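Local coordinates for protein response regulator (Caulobacter vibrioides, PDB 3N0R) that probably controls the general stress response as a two-component response regulator, its sigma-like domain sequestering an anti-sigma factor once the receiver domain is phosphorylated, at residues Y51-V65 / V74-S86. The protein carries 1 engineered substitution. Sequence-based numbering, arbitrary orientation.
Sequences YVRVALEALAAGELV and VALYRVFHAIWLS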
ATOM      1  N   TYR A  51     -13.178  -4.537  -0.628  1.00 13.47           N
ATOM      2  CA  TYR A  51     -12.815  -5.742  -1.361  1.00 13.39           C
ATOM      3  C   TYR A  51     -12.366  -6.835  -0.384  1.00 13.24           C
ATOM      4  O   TYR A  51     -12.683  -8.020  -0.567  1.00 13.70           O
ATOM      5  CB  TYR A  51     -11.720  -5.448  -2.393  1.00 14.13           C
ATOM      6  CG  TYR A  51     -12.149  -4.616  -3.588  1.00 15.11           C
ATOM      7  CD1 TYR A  51     -13.452  -4.138  -3.726  1.00 15.65           C
ATOM      8  CD2 TYR A  51     -11.236  -4.319  -4.592  1.00 16.82           C
ATOM      9  CE1 TYR A  51     -13.822  -3.387  -4.829  1.00 17.51           C
ATOM     10  CE2 TYR A  51     -11.599  -3.567  -5.687  1.00 17.89           C
ATOM     11  CZ  TYR A  51     -12.895  -3.108  -5.803  1.00 18.83           C
ATOM     12  OH  TYR A  51     -13.259  -2.349  -6.897  1.00 22.11           O
ATOM     13  N   VAL A  52     -11.633  -6.440   0.656  1.00 12.95           N
ATOM     14  CA  VAL A  52     -11.220  -7.398   1.663  1.00 13.15           C
ATOM     15  C   VAL A  52     -12.428  -7.958   2.436  1.00 13.49           C
ATOM     16  O   VAL A  52     -12.514  -9.164   2.683  1.00 13.81           O
ATOM     17  CB  VAL A  52     -10.193  -6.787   2.631  1.00 13.45           C
ATOM     18  CG1 VAL A  52      -9.957  -7.709   3.824  1.00 14.06           C
ATOM     19  CG2 VAL A  52      -8.899  -6.496   1.898  1.00 13.92           C
ATOM     20  N   ARG A  53     -13.363  -7.091   2.818  1.00 13.43           N
ATOM     21  CA  ARG A  53     -14.533  -7.536   3.564  0.54 14.57           C
ATOM     22  C   ARG A  53     -15.329  -8.575   2.770  1.00 14.24           C
ATOM     23  O   ARG A  53     -15.790  -9.578   3.327  1.00 15.22           O
ATOM     24  CB  ARG A  53     -15.413  -6.343   3.939  0.54 16.27           C
ATOM     25  CG  ARG A  53     -16.532  -6.691   4.907  0.54 18.88           C
ATOM     26  CD  ARG A  53     -17.274  -5.447   5.365  0.54 22.76           C
ATOM     27  NE  ARG A  53     -17.934  -4.752   4.260  0.54 26.20           N
ATOM     28  CZ  ARG A  53     -19.143  -5.064   3.801  0.54 28.78           C
ATOM     29  NH1 ARG A  53     -19.823  -6.065   4.342  0.54 30.38           N
ATOM     30  NH2 ARG A  53     -19.674  -4.376   2.797  0.54 29.18           N
ATOM     31  N   VAL A  54     -15.486  -8.343   1.470  1.00 14.15           N
ATOM     32  CA  VAL A  54     -16.204  -9.281   0.615  1.00 15.02           C
ATOM     33  C   VAL A  54     -15.498 -10.639   0.592  1.00 14.94           C
ATOM     34  O   VAL A  54     -16.149 -11.687   0.708  1.00 16.02           O
ATOM     35  CB  VAL A  54     -16.341  -8.725  -0.810  1.00 15.96           C
ATOM     36  CG1 VAL A  54     -16.793  -9.826  -1.779  1.00 17.33           C
ATOM     37  CG2 VAL A  54     -17.310  -7.531  -0.819  1.00 17.51           C
ATOM     38  N   ALA A  55     -14.170 -10.636   0.449  1.00 14.35           N
ATOM     39  CA  ALA A  55     -13.421 -11.895   0.445  1.00 15.06           C
ATOM     40  C   ALA A  55     -13.575 -12.635   1.782  1.00 14.59           C
ATOM     41  O   ALA A  55     -13.772 -13.859   1.814  1.00 15.99           O
ATOM     42  CB  ALA A  55     -11.953 -11.637   0.144  1.00 16.18           C
ATOM     43  N   LEU A  56     -13.475 -11.899   2.887  1.00 14.88           N
ATOM     44  CA  LEU A  56     -13.636 -12.485   4.216  1.00 15.60           C
ATOM     45  C   LEU A  56     -15.006 -13.142   4.372  1.00 15.86           C
ATOM     46  O   LEU A  56     -15.114 -14.283   4.825  1.00 16.94           O
ATOM     47  CB  LEU A  56     -13.435 -11.423   5.296  1.00 16.07           C
ATOM     48  CG  LEU A  56     -13.744 -11.858   6.736  1.00 17.28           C
ATOM     49  CD1 LEU A  56     -12.854 -13.021   7.156  1.00 19.08           C
ATOM     50  CD2 LEU A  56     -13.599 -10.670   7.682  1.00 18.46           C
ATOM     51  N   GLU A  57     -16.055 -12.415   4.001  1.00 15.94           N
ATOM     52  CA  GLU A  57     -17.409 -12.940   4.155  1.00 17.29           C
ATOM     53  C   GLU A  57     -17.642 -14.173   3.281  1.00 16.71           C
ATOM     54  O   GLU A  57     -18.322 -15.115   3.700  1.00 17.92           O
ATOM     55  CB  GLU A  57     -18.460 -11.864   3.874  1.00 18.80           C
ATOM     56  CG  GLU A  57     -18.421 -10.689   4.843  1.00 21.57           C
ATOM     57  CD  GLU A  57     -19.174 -10.926   6.132  1.00 27.03           C
ATOM     58  OE1 GLU A  57     -19.701 -12.042   6.342  1.00 29.29           O
ATOM     59  OE2 GLU A  57     -19.238  -9.977   6.943  1.00 30.15           O
ATOM     60  N   ALA A  58     -17.075 -14.173   2.074  1.00 16.55           N
ATOM     61  CA  ALA A  58     -17.228 -15.303   1.166  1.00 17.05           C
ATOM     62  C   ALA A  58     -16.571 -16.553   1.744  1.00 16.32           C
ATOM     63  O   ALA A  58     -17.124 -17.652   1.685  1.00 17.86           O
ATOM     64  CB  ALA A  58     -16.634 -14.969  -0.189  1.00 17.65           C
ATOM     65  N   LEU A  59     -15.387 -16.385   2.319  1.00 15.92           N
ATOM     66  CA  LEU A  59     -14.710 -17.503   2.957  1.00 16.88           C
ATOM     67  C   LEU A  59     -15.493 -18.006   4.162  1.00 17.12           C
ATOM     68  O   LEU A  59     -15.675 -19.215   4.343  1.00 18.10           O
ATOM     69  CB  LEU A  59     -13.302 -17.098   3.385  1.00 16.42           C
ATOM     70  CG  LEU A  59     -12.300 -17.067   2.224  1.00 16.58           C
ATOM     71  CD1 LEU A  59     -11.044 -16.260   2.571  1.00 17.48           C
ATOM     72  CD2 LEU A  59     -11.923 -18.486   1.810  1.00 19.01           C
ATOM     73  N   ALA A  60     -15.965 -17.084   4.991  1.00 16.80           N
ATOM     74  CA  ALA A  60     -16.654 -17.472   6.219  1.00 18.02           C
ATOM     75  C   ALA A  60     -17.938 -18.240   5.902  1.00 19.68           C
ATOM     76  O   ALA A  60     -18.349 -19.116   6.663  1.00 21.58           O
ATOM     77  CB  ALA A  60     -16.944 -16.249   7.074  1.00 18.96           C
ATOM     78  N   ALA A  61     -18.561 -17.911   4.770  1.00 19.26           N
ATOM     79  CA  ALA A  61     -19.818 -18.524   4.350  1.00 20.91           C
ATOM     80  C   ALA A  61     -19.621 -19.802   3.538  1.00 21.76           C
ATOM     81  O   ALA A  61     -20.591 -20.473   3.191  1.00 24.29           O
ATOM     82  CB  ALA A  61     -20.645 -17.523   3.553  1.00 22.66           C
ATOM     83  N   GLY A  62     -18.373 -20.132   3.221  1.00 20.28           N
ATOM     84  CA  GLY A  62     -18.083 -21.342   2.470  1.00 20.56           C
ATOM     85  C   GLY A  62     -18.325 -21.239   0.974  1.00 21.38           C
ATOM     86  O   GLY A  62     -18.415 -22.256   0.283  1.00 23.04           O
ATOM     87  N   GLU A  63     -18.431 -20.014   0.470  1.00 20.93           N
ATOM     88  CA  GLU A  63     -18.643 -19.777  -0.957  1.00 22.17           C
ATOM     89  C   GLU A  63     -17.368 -20.026  -1.758  1.00 22.31           C
ATOM     90  O   GLU A  63     -17.413 -20.317  -2.958  1.00 24.36           O
ATOM     91  CB  GLU A  63     -19.179 -18.365  -1.179  1.00 24.87           C
ATOM     92  CG  GLU A  63     -20.543 -18.177  -0.547  1.00 28.79           C
ATOM     93  CD  GLU A  63     -21.020 -16.741  -0.557  1.00 33.69           C
ATOM     94  OE1 GLU A  63     -20.242 -15.848  -0.954  1.00 35.48           O
ATOM     95  OE2 GLU A  63     -22.182 -16.513  -0.158  1.00 35.73           O
ATOM     96  N   LEU A  64     -16.235 -19.850  -1.086  1.00 23.13           N
ATOM     97  CA  LEU A  64     -14.900 -20.198  -1.580  0.60 23.59           C
ATOM     98  C   LEU A  64     -14.181 -20.917  -0.450  1.00 21.98           C
ATOM     99  O   LEU A  64     -14.520 -20.707   0.707  1.00 21.11           O
ATOM    100  CB  LEU A  64     -14.103 -18.939  -1.942  0.60 24.48           C
ATOM    101  CG  LEU A  64     -14.465 -18.284  -3.269  0.60 24.37           C
ATOM    102  CD1 LEU A  64     -13.360 -17.375  -3.753  0.60 23.96           C
ATOM    103  CD2 LEU A  64     -14.689 -19.387  -4.261  0.60 26.86           C
ATOM    104  N   VAL A  65     -13.169 -21.705  -0.772  1.00 21.28           N
ATOM    105  CA  VAL A  65     -12.402 -22.385   0.256  1.00 23.02           C
ATOM    106  C   VAL A  65     -10.917 -22.114   0.074  1.00 21.81           C
ATOM    107  O   VAL A  65     -10.413 -22.129  -1.052  1.00 22.86           O
ATOM    108  CB  VAL A  65     -12.663 -23.905   0.220  1.00 25.82           C
ATOM    109  CG1 VAL A  65     -11.897 -24.606   1.327  1.00 27.76           C
ATOM    110  CG2 VAL A  65     -14.150 -24.194   0.342  1.00 27.41           C
ATOM    111  N   VAL A  74      -0.918 -16.908   2.142  1.00 15.86           N
ATOM    112  CA  VAL A  74      -0.876 -17.018   0.689  1.00 15.95           C
ATOM    113  C   VAL A  74      -2.264 -17.394   0.149  1.00 15.16           C
ATOM    114  O   VAL A  74      -2.735 -16.827  -0.841  1.00 15.56           O
ATOM    115  CB  VAL A  74       0.196 -18.015   0.227  1.00 16.66           C
ATOM    116  CG1 VAL A  74       0.090 -18.276  -1.262  1.00 18.14           C
ATOM    117  CG2 VAL A  74       1.583 -17.494   0.597  1.00 18.30           C
ATOM    118  N   ALA A  75      -2.915 -18.358   0.798  1.00 15.46           N
ATOM    119  CA  ALA A  75      -4.235 -18.806   0.363  1.00 15.64           C
ATOM    120  C   ALA A  75      -5.268 -17.683   0.387  1.00 14.26           C
ATOM    121  O   ALA A  75      -6.123 -17.602  -0.493  1.00 15.13           O
ATOM    122  CB  ALA A  75      -4.709 -19.979   1.203  1.00 16.65           C
ATOM    123  N   LEU A  76      -5.204 -16.828   1.403  1.00 14.94           N
ATOM    124  CA  LEU A  76      -6.128 -15.700   1.509  1.00 14.85           C
ATOM    125  C   LEU A  76      -5.921 -14.735   0.342  1.00 14.67           C
ATOM    126  O   LEU A  76      -6.883 -14.276  -0.269  1.00 14.82           O
ATOM    127  CB  LEU A  76      -5.907 -14.970   2.833  1.00 15.57           C
ATOM    128  CG  LEU A  76      -6.636 -13.632   3.008  1.00 15.62           C
ATOM    129  CD1 LEU A  76      -8.140 -13.787   2.862  1.00 17.76           C
ATOM    130  CD2 LEU A  76      -6.276 -13.001   4.352  1.00 17.13           C
ATOM    131  N   TYR A  77      -4.667 -14.406   0.046  1.00 14.52           N
ATOM    132  CA  TYR A  77      -4.403 -13.517  -1.081  1.00 14.93           C
ATOM    133  C   TYR A  77      -4.838 -14.149  -2.403  1.00 15.17           C
ATOM    134  O   TYR A  77      -5.338 -13.461  -3.292  1.00 15.18           O
ATOM    135  CB  TYR A  77      -2.936 -13.072  -1.126  1.00 16.47           C
ATOM    136  CG  TYR A  77      -2.553 -11.960  -0.158  1.00 15.97           C
ATOM    137  CD1 TYR A  77      -2.451 -12.209   1.205  1.00 16.62           C
ATOM    138  CD2 TYR A  77      -2.233 -10.676  -0.609  1.00 17.77           C
ATOM    139  CE1 TYR A  77      -2.073 -11.216   2.095  1.00 16.87           C
ATOM    140  CE2 TYR A  77      -1.848  -9.675   0.285  1.00 18.40           C
ATOM    141  CZ  TYR A  77      -1.762  -9.959   1.636  1.00 18.39           C
ATOM    142  OH  TYR A  77      -1.371  -8.981   2.536  1.00 21.18           O
ATOM    143  N   ARG A  78      -4.646 -15.461  -2.549  1.00 14.91           N
ATOM    144  CA  ARG A  78      -5.105 -16.141  -3.750  1.00 15.70           C
ATOM    145  C   ARG A  78      -6.622 -15.996  -3.926  1.00 15.33           C
ATOM    146  O   ARG A  78      -7.103 -15.719  -5.022  1.00 15.90           O
ATOM    147  CB  ARG A  78      -4.686 -17.609  -3.705  1.00 17.79           C
ATOM    148  CG  ARG A  78      -5.116 -18.420  -4.899  1.00 21.84           C
ATOM    149  CD  ARG A  78      -4.562 -19.840  -4.809  1.00 28.75           C
ATOM    150  NE  ARG A  78      -4.944 -20.647  -5.962  1.00 34.14           N
ATOM    151  CZ  ARG A  78      -4.695 -21.946  -6.089  1.00 38.43           C
ATOM    152  NH1 ARG A  78      -4.056 -22.600  -5.126  1.00 39.55           N
ATOM    153  NH2 ARG A  78      -5.081 -22.591  -7.180  1.00 39.73           N
ATOM    154  N   VAL A  79      -7.375 -16.181  -2.845  1.00 14.90           N
ATOM    155  CA  VAL A  79      -8.823 -15.996  -2.887  1.00 15.11           C
ATOM    156  C   VAL A  79      -9.178 -14.557  -3.277  1.00 14.11           C
ATOM    157  O   VAL A  79     -10.047 -14.327  -4.118  1.00 14.34           O
ATOM    158  CB  VAL A  79      -9.462 -16.397  -1.540  1.00 15.70           C
ATOM    159  CG1 VAL A  79     -10.862 -15.821  -1.408  1.00 16.43           C
ATOM    160  CG2 VAL A  79      -9.469 -17.924  -1.416  1.00 17.74           C
ATOM    161  N   PHE A  80      -8.500 -13.588  -2.666  1.00 14.16           N
ATOM    162  CA  PHE A  80      -8.725 -12.184  -2.997  1.00 13.93           C
ATOM    163  C   PHE A  80      -8.522 -11.944  -4.498  1.00 13.15           C
ATOM    164  O   PHE A  80      -9.319 -11.272  -5.146  1.00 13.96           O
ATOM    165  CB  PHE A  80      -7.765 -11.318  -2.183  1.00 14.04           C
ATOM    166  CG  PHE A  80      -7.946  -9.839  -2.395  1.00 13.61           C
ATOM    167  CD1 PHE A  80      -7.308  -9.195  -3.450  1.00 14.81           C
ATOM    168  CD2 PHE A  80      -8.762  -9.090  -1.554  1.00 14.55           C
ATOM    169  CE1 PHE A  80      -7.467  -7.837  -3.651  1.00 15.04           C
ATOM    170  CE2 PHE A  80      -8.917  -7.723  -1.742  1.00 14.79           C
ATOM    171  CZ  PHE A  80      -8.288  -7.097  -2.795  1.00 15.00           C
ATOM    172  N   HIS A  81      -7.460 -12.524  -5.053  1.00 12.95           N
ATOM    173  CA  HIS A  81      -7.180 -12.384  -6.478  1.00 13.94           C
ATOM    174  C   HIS A  81      -8.206 -13.075  -7.372  1.00 14.20           C
ATOM    175  O   HIS A  81      -8.534 -12.573  -8.444  1.00 14.89           O
ATOM    176  CB  HIS A  81      -5.770 -12.879  -6.780  1.00 14.33           C
ATOM    177  CG  HIS A  81      -4.721 -11.845  -6.542  1.00 14.98           C
ATOM    178  ND1 HIS A  81      -3.966 -11.334  -7.573  1.00 18.19           N
ATOM    179  CD2 HIS A  81      -4.324 -11.195  -5.420  1.00 15.81           C
ATOM    180  CE1 HIS A  81      -3.141 -10.417  -7.102  1.00 18.59           C
ATOM    181  NE2 HIS A  81      -3.347 -10.295  -5.803  1.00 16.70           N
ATOM    182  N   ALA A  82      -8.699 -14.236  -6.950  1.00 14.01           N
ATOM    183  CA  ALA A  82      -9.752 -14.928  -7.701  1.00 14.96           C
ATOM    184  C   ALA A  82     -11.018 -14.072  -7.787  1.00 14.23           C
ATOM    185  O   ALA A  82     -11.666 -13.994  -8.837  1.00 14.96           O
ATOM    186  CB  ALA A  82     -10.069 -16.285  -7.059  1.00 16.07           C
ATOM    187  N   ILE A  83     -11.375 -13.437  -6.673  1.00 13.48           N
ATOM    188  CA  ILE A  83     -12.580 -12.622  -6.630  1.00 13.90           C
ATOM    189  C   ILE A  83     -12.426 -11.333  -7.434  1.00 13.67           C
ATOM    190  O   ILE A  83     -13.308 -10.999  -8.223  1.00 15.08           O
ATOM    191  CB  ILE A  83     -12.997 -12.292  -5.180  1.00 14.05           C
ATOM    192  CG1 ILE A  83     -13.375 -13.579  -4.436  1.00 15.52           C
ATOM    193  CG2 ILE A  83     -14.151 -11.306  -5.162  1.00 14.71           C
ATOM    194  CD1 ILE A  83     -13.537 -13.407  -2.925  1.00 16.68           C
ATOM    195  N   TRP A  84     -11.305 -10.629  -7.250  1.00 13.20           N
ATOM    196  CA  TRP A  84     -11.188  -9.250  -7.721  1.00 13.33           C
ATOM    197  C   TRP A  84     -10.285  -9.011  -8.922  1.00 13.71           C
ATOM    198  O   TRP A  84     -10.477  -8.021  -9.629  1.00 15.00           O
ATOM    199  CB  TRP A  84     -10.745  -8.326  -6.571  1.00 13.62           C
ATOM    200  CG  TRP A  84     -11.734  -8.265  -5.452  1.00 13.28           C
ATOM    201  CD1 TRP A  84     -11.614  -8.823  -4.207  1.00 13.88           C
ATOM    202  CD2 TRP A  84     -13.012  -7.627  -5.487  1.00 13.72           C
ATOM    203  NE1 TRP A  84     -12.750  -8.574  -3.474  1.00 14.28           N
ATOM    204  CE2 TRP A  84     -13.625  -7.841  -4.239  1.00 14.00           C
ATOM    205  CE3 TRP A  84     -13.701  -6.900  -6.464  1.00 15.03           C
ATOM    206  CZ2 TRP A  84     -14.897  -7.344  -3.938  1.00 15.28           C
ATOM    207  CZ3 TRP A  84     -14.964  -6.414  -6.167  1.00 15.38           C
ATOM    208  CH2 TRP A  84     -15.550  -6.638  -4.916  1.00 15.49           C
ATOM    209  N   LEU A  85      -9.306  -9.888  -9.143  1.00 13.20           N
ATOM    210  CA  LEU A  85      -8.188  -9.543 -10.023  1.00 14.71           C
ATOM    211  C   LEU A  85      -7.910 -10.597 -11.093  1.00 15.23           C
ATOM    212  O   LEU A  85      -6.792 -10.691 -11.610  1.00 18.34           O
ATOM    213  CB  LEU A  85      -6.923  -9.285  -9.192  1.00 14.90           C
ATOM    214  CG  LEU A  85      -7.003  -8.092  -8.242  1.00 15.55           C
ATOM    215  CD1 LEU A  85      -5.813  -8.092  -7.284  1.00 16.90           C
ATOM    216  CD2 LEU A  85      -7.072  -6.783  -9.030  1.00 16.97           C
ATOM    217  N   SER A  86      -8.920 -11.368 -11.466  1.00 14.82           N
ATOM    218  CA  SER A  86      -8.701 -12.437 -12.434  1.00 17.21           C
ATOM    219  C   SER A  86      -9.328 -12.175 -13.795  1.00 19.51           C
ATOM    220  O   SER A  86      -9.313 -13.050 -14.655  1.00 22.84           O
ATOM    221  CB  SER A  86      -9.166 -13.771 -11.850  1.00 19.95           C
ATOM    222  OG  SER A  86      -8.332 -14.131 -10.763  1.00 21.18           O
TER
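Y51 and W84 both turn CG away from their own carbonyl carbon and beside the backbone N (chi1 -70° and -63°), which lays the phenol ring over the indole. The six-membered rings stack face to face, centroids 3.8 Å apart, and Y51 CB sits over the five-membered ring in a CH-pi contact. I83 CG2 covers the opposite indole face near its rim, while V54 CB meets the edge at W84 CZ2, 3.7 Å away. The indole also gives a bent hydrogen bond, W84 NE1 to Y51 O at 3.0 Å (N-H...O 136°). With the stack, this bond limits how the indole can turn. That carbonyl also accepts from A55 N, the two donors arriving from opposite faces of its plane. F80 CE2 packs against Y51 CB at 3.7 Å and V52 CG2 at 3.8 Å, and I34 of helix 31-42 touches both F80 and V52. Farther along, I83 CD1 lies 3.7 Å from A55 CA, L59 meets V79 tip to tip, and beyond the Schellman motif at G62, L64, in one of two conformers, slides past V79, its CD1 near V79 CG1 and I83 CG1. The axes of segments 51-60 and 74-84 pass 9.7 Å apart, steeply crossed: helix-on-helix packing within the helical sigma2 domain of PhyR.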